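Local coordinates for periplasmic cell division protein (SufI) (Aquifex aeolicus, PDB 6SYY), which is a multicopper oxidase of a hyperthermophile, probably oxidising its substrates at one copper centre and passing the electrons to a cluster of three coppers, at residues H454-F458 and N522-N526. Residues are numbered along the deposited sequence; the frame is centred on the assembly and turned at random.
Sequences HIHGF and NYRVN. With CU (copper (II) ion), chain C.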
ATOM      1  N   HIS A 454       4.855   5.740  -7.229  1.00 26.68           N
ATOM      2  CA  HIS A 454       5.399   4.480  -6.750  1.00 17.86           C
ATOM      3  C   HIS A 454       6.419   3.960  -7.754  1.00 34.06           C
ATOM      4  O   HIS A 454       6.193   4.018  -8.968  1.00 30.55           O
ATOM      5  CB  HIS A 454       4.264   3.465  -6.535  1.00 17.78           C
ATOM      6  CG  HIS A 454       4.727   2.083  -6.196  1.00 30.11           C
ATOM      7  ND1 HIS A 454       5.518   1.807  -5.101  1.00 34.95           N
ATOM      8  CD2 HIS A 454       4.492   0.892  -6.800  1.00 34.97           C
ATOM      9  CE1 HIS A 454       5.761   0.509  -5.052  1.00 34.13           C
ATOM     10  NE2 HIS A 454       5.149  -0.069  -6.071  1.00 29.12           N
ATOM     11  N   ILE A 455       7.556   3.483  -7.253  1.00 24.01           N
ATOM     12  CA  ILE A 455       8.532   2.768  -8.067  1.00 39.42           C
ATOM     13  C   ILE A 455       8.592   1.331  -7.576  1.00 37.29           C
ATOM     14  O   ILE A 455       8.474   1.067  -6.373  1.00 34.61           O
ATOM     15  CB  ILE A 455       9.936   3.411  -8.031  1.00 37.73           C
ATOM     16  CG1 ILE A 455      10.478   3.464  -6.602  1.00 54.14           C
ATOM     17  CG2 ILE A 455       9.916   4.798  -8.645  1.00 30.99           C
ATOM     18  CD1 ILE A 455      11.919   3.911  -6.523  1.00 60.72           C
ATOM     19  N   HIS A 456       8.749   0.402  -8.510  1.00 26.20           N
ATOM     20  CA  HIS A 456       8.996  -0.989  -8.176  1.00 26.74           C
ATOM     21  C   HIS A 456      10.494  -1.219  -7.999  1.00 30.75           C
ATOM     22  O   HIS A 456      11.324  -0.404  -8.406  1.00 28.61           O
ATOM     23  CB  HIS A 456       8.445  -1.915  -9.264  1.00 25.41           C
ATOM     24  CG  HIS A 456       6.954  -1.867  -9.408  1.00 42.54           C
ATOM     25  ND1 HIS A 456       6.232  -2.880 -10.003  1.00 39.23           N
ATOM     26  CD2 HIS A 456       6.049  -0.928  -9.042  1.00 50.34           C
ATOM     27  CE1 HIS A 456       4.948  -2.568  -9.995  1.00 41.86           C
ATOM     28  NE2 HIS A 456       4.810  -1.389  -9.418  1.00 34.12           N
ATOM     29  N   GLY A 457      10.834  -2.344  -7.381  1.00 29.90           N
ATOM     30  CA  GLY A 457      12.213  -2.795  -7.300  1.00 26.12           C
ATOM     31  C   GLY A 457      13.018  -2.358  -6.094  1.00 33.57           C
ATOM     32  O   GLY A 457      13.841  -3.130  -5.595  1.00 29.54           O
ATOM     33  N   PHE A 458      12.812  -1.129  -5.620  1.00 36.58           N
ATOM     34  CA  PHE A 458      13.599  -0.607  -4.510  1.00 25.44           C
ATOM     35  C   PHE A 458      12.751   0.324  -3.660  1.00 26.74           C
ATOM     36  O   PHE A 458      11.827   0.977  -4.153  1.00 33.88           O
ATOM     37  CB  PHE A 458      14.840   0.156  -4.992  1.00 26.90           C
ATOM     38  CG  PHE A 458      15.574  -0.523  -6.107  1.00 45.81           C
ATOM     39  CD1 PHE A 458      16.585  -1.430  -5.837  1.00 22.81           C
ATOM     40  CD2 PHE A 458      15.248  -0.261  -7.429  1.00 40.03           C
ATOM     41  CE1 PHE A 458      17.258  -2.063  -6.865  1.00 48.23           C
ATOM     42  CE2 PHE A 458      15.916  -0.891  -8.462  1.00 42.45           C
ATOM     43  CZ  PHE A 458      16.925  -1.792  -8.179  1.00 26.41           C
ATOM     44  N   ASN A 522       8.368   2.068 -17.784  1.00 22.26           N
ATOM     45  CA  ASN A 522       9.435   1.194 -17.323  1.00 26.86           C
ATOM     46  C   ASN A 522      10.692   2.011 -17.067  1.00 37.79           C
ATOM     47  O   ASN A 522      10.923   3.048 -17.694  1.00 24.30           O
ATOM     48  CB  ASN A 522       9.769   0.108 -18.354  1.00 26.59           C
ATOM     49  CG  ASN A 522       8.606  -0.818 -18.658  1.00 46.19           C
ATOM     50  OD1 ASN A 522       7.852  -1.213 -17.772  1.00 22.30           O
ATOM     51  ND2 ASN A 522       8.469  -1.183 -19.926  1.00 24.08           N
ATOM     52  N   TYR A 523      11.513   1.530 -16.140  1.00 22.72           N
ATOM     53  CA  TYR A 523      12.915   1.908 -16.090  1.00 34.89           C
ATOM     54  C   TYR A 523      13.727   0.629 -15.933  1.00 30.04           C
ATOM     55  O   TYR A 523      13.190  -0.434 -15.612  1.00 28.63           O
ATOM     56  CB  TYR A 523      13.221   2.927 -14.972  1.00 23.98           C
ATOM     57  CG  TYR A 523      13.213   2.373 -13.568  1.00 25.30           C
ATOM     58  CD1 TYR A 523      14.398   2.023 -12.934  1.00 23.29           C
ATOM     59  CD2 TYR A 523      12.024   2.213 -12.867  1.00 23.57           C
ATOM     60  CE1 TYR A 523      14.401   1.518 -11.643  1.00 43.17           C
ATOM     61  CE2 TYR A 523      12.016   1.712 -11.573  1.00 25.10           C
ATOM     62  CZ  TYR A 523      13.209   1.365 -10.967  1.00 32.11           C
ATOM     63  OH  TYR A 523      13.221   0.869  -9.683  1.00 28.45           O
ATOM     64  N   ARG A 524      15.025   0.734 -16.196  1.00 30.76           N
ATOM     65  CA  ARG A 524      15.888  -0.435 -16.284  1.00 36.06           C
ATOM     66  C   ARG A 524      17.070  -0.283 -15.341  1.00 36.31           C
ATOM     67  O   ARG A 524      17.644   0.803 -15.224  1.00 27.02           O
ATOM     68  CB  ARG A 524      16.384  -0.637 -17.719  1.00 24.99           C
ATOM     69  CG  ARG A 524      17.202  -1.893 -17.945  1.00 25.90           C
ATOM     70  CD  ARG A 524      17.736  -1.917 -19.375  1.00 27.15           C
ATOM     71  NE  ARG A 524      18.792  -2.907 -19.564  1.00 39.22           N
ATOM     72  CZ  ARG A 524      18.699  -3.955 -20.376  1.00 50.20           C
ATOM     73  NH1 ARG A 524      17.595  -4.149 -21.086  1.00 45.46           N
ATOM     74  NH2 ARG A 524      19.714  -4.803 -20.482  1.00 44.90           N
ATOM     75  N   VAL A 525      17.424  -1.373 -14.665  1.00 29.76           N
ATOM     76  CA  VAL A 525      18.655  -1.456 -13.885  1.00 24.83           C
ATOM     77  C   VAL A 525      19.431  -2.666 -14.385  1.00 48.97           C
ATOM     78  O   VAL A 525      18.912  -3.788 -14.360  1.00 39.37           O
ATOM     79  CB  VAL A 525      18.397  -1.575 -12.374  1.00 34.97           C
ATOM     80  CG1 VAL A 525      19.718  -1.505 -11.615  1.00 24.86           C
ATOM     81  CG2 VAL A 525      17.432  -0.495 -11.904  1.00 31.87           C
ATOM     82  N   ASN A 526      20.667  -2.445 -14.827  1.00 28.14           N
ATOM     83  CA  ASN A 526      21.446  -3.517 -15.426  1.00 32.43           C
ATOM     84  C   ASN A 526      21.949  -4.482 -14.353  1.00 44.14           C
ATOM     85  O   ASN A 526      21.778  -4.266 -13.148  1.00 39.62           O
ATOM     86  CB  ASN A 526      22.603  -2.940 -16.237  1.00 29.51           C
ATOM     87  CG  ASN A 526      22.123  -2.128 -17.426  1.00 46.11           C
ATOM     88  OD1 ASN A 526      21.218  -2.546 -18.150  1.00 41.72           O
ATOM     89  ND2 ASN A 526      22.711  -0.954 -17.619  1.00 49.52           N
TER
HETATM   90 CU    CU C 702       2.771  -1.132  -9.389  0.60 34.80          CU
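In the C-terminal cupredoxin domain, the His-X-His motif that carries two ligands of the trinuclear copper cluster, His454 and His456, is tied to the last strand of the chain by Tyr523. The phenol OH of Tyr523 donates a hydrogen bond to His456 O at 2.6 Å, almost straight down the carbonyl bond (166° at the oxygen). With CG between its backbone N and carbonyl carbon (chi1 74°), the Tyr523 ring is directed across from 522-526 to the turn at 456-458. The same hydroxyl lies in the plane of the Phe458 ring, at its edge, 3.2 Å from Phe458 CD2. Farther along that ring, Phe458 CE2 meets Val525 CG2 at 3.8 Å, the methyl lying at the ring's edge near its plane. Ile455 approaches the tyrosine obliquely, its CB 4.4 Å from Tyr523 CE2. While the His456 carbonyl takes the tyrosine's bond, the imidazole of His456 turns away from 522-526: NE2 binds copper at 2.1 Å, with His161 and His508 as further ligands, and ND1 is hydrogen-bonded to Asp129. A phenylalanine in place of Tyr523 would probably leave the His456 carbonyl without this buried donor and the turn just after the copper ligand less firmly held. Strand 503-509 runs between strands 451-455 and 520-525 in their sheet, pairing antiparallel with both, so the tyrosine bridges over it; across the hydrophobic layer, Val493 of strand 488-495 packs on Ile455 and Phe458, and Met495 on Phe458 and Tyr523.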